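Local coordinates for protein PtLCIB4 H88A mutant (Phaeodactylum tricornutum, PDB 5B5Z) that probably catalyses zinc-dependent reversible hydration of carbon dioxide in its native form, as a member of the LCIB group of beta-carbonic anhydrases, at residues 62-67 / 113-118; 246-249 / 253-256. All coordinates share one frame; numbering follows the deposited sequence.

Contact 1 of 2, residues 62-67 / 113-118; sequences EVTRPL and GSHVGV. With ZN (zinc ion), chain C.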
loop_
_atom_site.group_PDB
_atom_site.type_symbol
_atom_site.label_atom_id
_atom_site.label_comp_id
_atom_site.label_asym_id
_atom_site.label_seq_id
_atom_site.Cartn_x
_atom_site.Cartn_y
_atom_site.Cartn_z
ATOM N N GLU A 62 2.350 -4.180 -8.492
ATOM C CA GLU A 62 3.693 -3.596 -8.613
ATOM C C GLU A 62 3.803 -2.594 -9.762
ATOM O O GLU A 62 4.614 -1.680 -9.711
ATOM C CB GLU A 62 4.763 -4.687 -8.800
ATOM C CG GLU A 62 4.568 -5.583 -10.025
ATOM C CD GLU A 62 5.173 -5.026 -11.311
ATOM O OE1 GLU A 62 4.909 -5.604 -12.392
ATOM O OE2 GLU A 62 5.913 -4.022 -11.253
ATOM N N VAL A 63 2.985 -2.746 -10.799
ATOM C CA VAL A 63 3.108 -1.854 -11.954
ATOM C C VAL A 63 2.696 -0.410 -11.660
ATOM O O VAL A 63 2.960 0.484 -12.465
ATOM C CB VAL A 63 2.287 -2.355 -13.179
ATOM C CG1 VAL A 63 2.780 -3.715 -13.613
ATOM C CG2 VAL A 63 0.791 -2.373 -12.879
ATOM N N THR A 64 2.071 -0.161 -10.510
ATOM C CA THR A 64 1.638 1.195 -10.215
ATOM C C THR A 64 2.730 1.984 -9.483
ATOM O O THR A 64 2.640 3.205 -9.361
ATOM C CB THR A 64 0.324 1.209 -9.386
ATOM O OG1 THR A 64 0.587 0.672 -8.093
ATOM C CG2 THR A 64 -0.768 0.383 -10.072
ATOM N N ARG A 65 3.782 1.300 -9.027
ATOM C CA ARG A 65 4.855 1.957 -8.276
ATOM C C ARG A 65 5.562 3.142 -8.969
ATOM O O ARG A 65 5.930 4.093 -8.282
ATOM C CB ARG A 65 5.928 0.934 -7.859
ATOM C CG ARG A 65 5.446 -0.241 -6.960
ATOM C CD ARG A 65 5.078 0.143 -5.532
ATOM N NE ARG A 65 3.696 0.603 -5.438
ATOM C CZ ARG A 65 2.645 -0.210 -5.373
ATOM N NH1 ARG A 65 1.421 0.302 -5.302
ATOM N NH2 ARG A 65 2.813 -1.535 -5.378
ATOM N N PRO A 66 5.768 3.101 -10.308
ATOM C CA PRO A 66 6.487 4.245 -10.901
ATOM C C PRO A 66 5.849 5.614 -10.666
ATOM O O PRO A 66 6.560 6.607 -10.503
ATOM C CB PRO A 66 6.484 3.910 -12.396
ATOM C CG PRO A 66 6.469 2.423 -12.423
ATOM C CD PRO A 66 5.548 2.039 -11.310
ATOM N N LEU A 67 4.525 5.664 -10.623
ATOM C CA LEU A 67 3.821 6.916 -10.379
ATOM C C LEU A 67 4.082 7.439 -8.962
ATOM O O LEU A 67 4.299 8.635 -8.761
ATOM C CB LEU A 67 2.317 6.722 -10.620
ATOM C CG LEU A 67 1.437 7.964 -10.471
ATOM C CD1 LEU A 67 1.906 9.079 -11.366
ATOM C CD2 LEU A 67 -0.028 7.629 -10.727
ATOM N N GLY A 113 -6.329 6.753 -8.310
ATOM C CA GLY A 113 -6.818 6.367 -9.610
ATOM C C GLY A 113 -6.945 4.889 -9.784
ATOM O O GLY A 113 -6.382 4.082 -9.045
ATOM N N SER A 114 -7.692 4.541 -10.822
ATOM C CA SER A 114 -7.684 3.195 -11.330
ATOM C C SER A 114 -6.451 3.012 -12.196
ATOM O O SER A 114 -5.703 3.946 -12.434
ATOM C CB SER A 114 -8.937 2.947 -12.163
ATOM O OG SER A 114 -8.952 3.851 -13.266
ATOM N N HIS A 115 -6.231 1.806 -12.681
ATOM C CA HIS A 115 -5.170 1.640 -13.678
ATOM C C HIS A 115 -5.532 0.562 -14.693
ATOM O O HIS A 115 -6.463 -0.220 -14.491
ATOM C CB HIS A 115 -3.807 1.334 -13.018
ATOM C CG HIS A 115 -3.665 -0.065 -12.507
ATOM N ND1 HIS A 115 -2.690 -0.931 -12.958
ATOM C CD2 HIS A 115 -4.364 -0.743 -11.569
ATOM C CE1 HIS A 115 -2.813 -2.089 -12.330
ATOM N NE2 HIS A 115 -3.806 -1.998 -11.466
ATOM N N VAL A 116 -4.788 0.538 -15.789
ATOM C CA VAL A 116 -5.048 -0.416 -16.861
ATOM C C VAL A 116 -3.771 -0.614 -17.664
ATOM O O VAL A 116 -3.035 0.344 -17.897
ATOM C CB VAL A 116 -6.199 0.068 -17.771
ATOM C CG1 VAL A 116 -5.875 1.420 -18.403
ATOM C CG2 VAL A 116 -6.511 -0.982 -18.822
ATOM N N GLY A 117 -3.505 -1.855 -18.051
ATOM C CA GLY A 117 -2.373 -2.163 -18.905
ATOM C C GLY A 117 -2.722 -2.007 -20.372
ATOM O O GLY A 117 -3.864 -2.217 -20.773
ATOM N N VAL A 118 -1.743 -1.594 -21.160
ATOM C CA VAL A 118 -1.917 -1.602 -22.609
ATOM C C VAL A 118 -0.651 -2.242 -23.182
ATOM O O VAL A 118 0.454 -1.914 -22.763
ATOM C CB VAL A 118 -2.173 -0.189 -23.175
ATOM C CG1 VAL A 118 -1.012 0.763 -22.876
ATOM C CG2 VAL A 118 -2.458 -0.279 -24.688
HETATM ZN ZN ZN C . -4.617 -3.450 -10.217
HETATM O O HOH W 1 -3.725 -5.022 -10.860
#

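Contact 2 of 2, residues 246-249 / 253-256; sequences INTP and SDFF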
loop_
_atom_site.group_PDB
_atom_site.type_symbol
_atom_site.label_atom_id
_atom_site.label_comp_id
_atom_site.label_asym_id
_atom_site.label_seq_id
_atom_site.Cartn_x
_atom_site.Cartn_y
_atom_site.Cartn_z
ATOM N N ILE A 246 -2.169 4.584 -16.778
ATOM C CA ILE A 246 -2.021 3.684 -17.918
ATOM C C ILE A 246 -0.626 3.068 -17.921
ATOM O O ILE A 246 0.373 3.761 -18.074
ATOM C CB ILE A 246 -2.303 4.414 -19.245
ATOM C CG1 ILE A 246 -3.743 4.936 -19.239
ATOM C CG2 ILE A 246 -2.060 3.485 -20.433
ATOM C CD1 ILE A 246 -4.112 5.739 -20.496
ATOM N N ASN A 247 -0.572 1.762 -17.697
ATOM C CA ASN A 247 0.696 1.057 -17.582
ATOM C C ASN A 247 1.108 0.468 -18.925
ATOM O O ASN A 247 0.417 -0.383 -19.485
ATOM C CB ASN A 247 0.592 -0.032 -16.517
ATOM C CG ASN A 247 0.157 0.521 -15.180
ATOM O OD1 ASN A 247 -0.849 0.102 -14.617
ATOM N ND2 ASN A 247 0.881 1.500 -14.698
ATOM N N THR A 248 2.254 0.917 -19.421
ATOM C CA THR A 248 2.709 0.578 -20.764
ATOM C C THR A 248 3.931 -0.343 -20.709
ATOM O O THR A 248 4.514 -0.523 -19.643
ATOM C CB THR A 248 3.065 1.854 -21.523
ATOM O OG1 THR A 248 4.100 2.529 -20.807
ATOM C CG2 THR A 248 1.833 2.772 -21.647
ATOM N N PRO A 249 4.326 -0.936 -21.854
ATOM C CA PRO A 249 5.550 -1.749 -21.859
ATOM C C PRO A 249 6.785 -0.999 -21.332
ATOM O O PRO A 249 6.809 0.233 -21.300
ATOM C CB PRO A 249 5.713 -2.114 -23.338
ATOM C CG PRO A 249 4.309 -2.149 -23.856
ATOM C CD PRO A 249 3.622 -1.001 -23.150
ATOM N N SER A 253 7.192 5.303 -21.568
ATOM C CA SER A 253 6.647 5.997 -20.401
ATOM C C SER A 253 5.243 5.487 -20.063
ATOM O O SER A 253 4.475 5.105 -20.943
ATOM C CB SER A 253 6.588 7.510 -20.626
ATOM O OG SER A 253 6.121 8.169 -19.451
ATOM N N ASP A 254 4.921 5.477 -18.776
ATOM C CA ASP A 254 3.541 5.299 -18.352
ATOM C C ASP A 254 2.796 6.604 -18.585
ATOM O O ASP A 254 3.411 7.659 -18.742
ATOM C CB ASP A 254 3.473 4.912 -16.878
ATOM C CG ASP A 254 3.617 3.418 -16.651
ATOM O OD1 ASP A 254 3.869 2.644 -17.604
ATOM O OD2 ASP A 254 3.500 3.010 -15.474
ATOM N N PHE A 255 1.472 6.533 -18.591
ATOM C CA PHE A 255 0.640 7.706 -18.788
ATOM C C PHE A 255 -0.390 7.832 -17.674
ATOM O O PHE A 255 -0.646 6.884 -16.921
ATOM C CB PHE A 255 -0.075 7.658 -20.150
ATOM C CG PHE A 255 0.840 7.895 -21.321
ATOM C CD1 PHE A 255 1.719 6.908 -21.740
ATOM C CD2 PHE A 255 0.835 9.115 -21.983
ATOM C CE1 PHE A 255 2.582 7.130 -22.821
ATOM C CE2 PHE A 255 1.687 9.346 -23.064
ATOM C CZ PHE A 255 2.561 8.351 -23.475
ATOM N N PHE A 256 -0.974 9.015 -17.581
ATOM C CA PHE A 256 -2.042 9.269 -16.634
ATOM C C PHE A 256 -3.076 10.175 -17.276
ATOM O O PHE A 256 -2.731 11.166 -17.923
ATOM C CB PHE A 256 -1.474 9.903 -15.346
ATOM C CG PHE A 256 -2.430 9.879 -14.165
ATOM C CD1 PHE A 256 -3.324 10.931 -13.938
ATOM C CD2 PHE A 256 -2.419 8.806 -13.270
ATOM C CE1 PHE A 256 -4.198 10.909 -12.844
ATOM C CE2 PHE A 256 -3.278 8.786 -12.168
ATOM C CZ PHE A 256 -4.173 9.832 -11.959
HETATM O O HOH W 2 5.945 1.543 -18.831
#

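Contact 1 of 2, residues 62-67 / 113-118
Val63 and Thr64 each pack one methyl on the imidazole of His115, which binds the zinc ion through NE2; the site illustrates how a metal ligand can be seated by apolar contact as well as by polar bonds. From CB of His115 the ring swings to a chi1 of 76°, which sets CG between the backbone N and the carbonyl carbon and sends the imidazole across toward the 3-10 segment 62-64. Its CG lies 3.8 Å from CG2 of Thr64. With chi1 at 67°, Thr64 holds that methyl anti to its carbonyl carbon and almost squarely over the ring, 3.8 Å from the centroid and only 11° off the normal, a clear CH-pi contact. At ND1 it is joined by CG2 of Val63, which comes in obliquely and is nearest to CE1, at 3.7 Å. Both side chains cross that of His115 at about a right angle. ND1 also pairs with Asn247 OD1. On the other branch CD2 is 4.1 Å from Thr64 CG2, and at the tip NE2 binds the zinc ion at 2.1 Å. Cys59, Cys139 and a water 1.9 Å from the zinc ion complete four-coordination, as in beta-carbonic anhydrases. Thr64 OG1 has Cys59 O as its stronger partner, though its single proton would have to be shared with Asp61 O; one residue thus lies over the histidine ligand and grips the backbone of a cysteine ligand. The contact is buried between strand 107-117 and the 3-10 turn 62-64 that leads into helix 65-75; strands 52-57 and 238-247 flank strand 107-117. Glu62 forms a salt bridge with Lys77 of the second subunit.

Contact 2 of 2, residues 246-249 / 253-256
Asp254 lays its carboxylate across the end of strand 238-247 and takes a protein N-H on each oxygen, a compact example of how a side chain can continue strand pairing where the backbones part. With chi1 at -86° its CG stays beside its own backbone N, and the group reaches both Asn247 and Thr248. Asn247 ND2 donates to Asp254 OD2 over 3.1 Å; the oxygen lies in the amide plane, yet the donor stands above the carboxylate plane, the two planes being turned 57° apart. OD1 of the same amide is hydrogen-bonded to His115 ND1. Thr248 N reaches Asp254 OD1 at 3.0 Å by a nearly straight bond, likewise from above the plane. A water lies 2.7 Å from Asp254 OD1 and 2.6 Å from Thr248 O, placed to donate to either, but it has too few protons for all the acceptors round it. Thr248 and Asp254 lie alongside, pointing opposite ways. A chi1 of 60° puts Thr248 OG1 between the backbone N and the carbonyl carbon, where it donates to Ser253 O at 2.6 Å from well above the carbonyl plane. The Thr248 methyl, CG2, lies at the edge of the Phe255 ring, 4.1 Å from CD1. Beyond this polar cluster Ile246 and Phe255 form an antiparallel hydrogen-bonded pair, Ile246 N to Phe255 O measuring 2.8 Å, with a return bond from Phe255 N to Ile246 O. Their side chains leave the same face of the sheet, CB to CB 4.0 Å. This is the loop end of the beta hairpin of strands 238-247 and 255-264. Helix 16-24 packs on Ile246 and Phe255 through Val21 and Leu18 respectively. Strand 107-117 flanks strand 238-247, while strand 29-30 runs antiparallel to strand 255-264.

Overall arrangement
Both contacts are buried, with partly exposed residues at the margin of each, and their centres lie about 7 Å apart, joined through neighbouring strands 107-117 and 238-247 of one sheet. Contact 1 is nearer the middle of the chain and links the 3-10 turn 62-64, which leads into helix 65-75, to a strand by methyl-to-ring packing beside the metal; contact 2, farther out at a hairpin end, relies on hydrogen bonds. Asn247 connects them, its amide serving the histidine of contact 1 and the aspartate of contact 2. The hairpin carboxylate therefore appears to act as a third shell, fixing the amide that orients the zinc-binding imidazole.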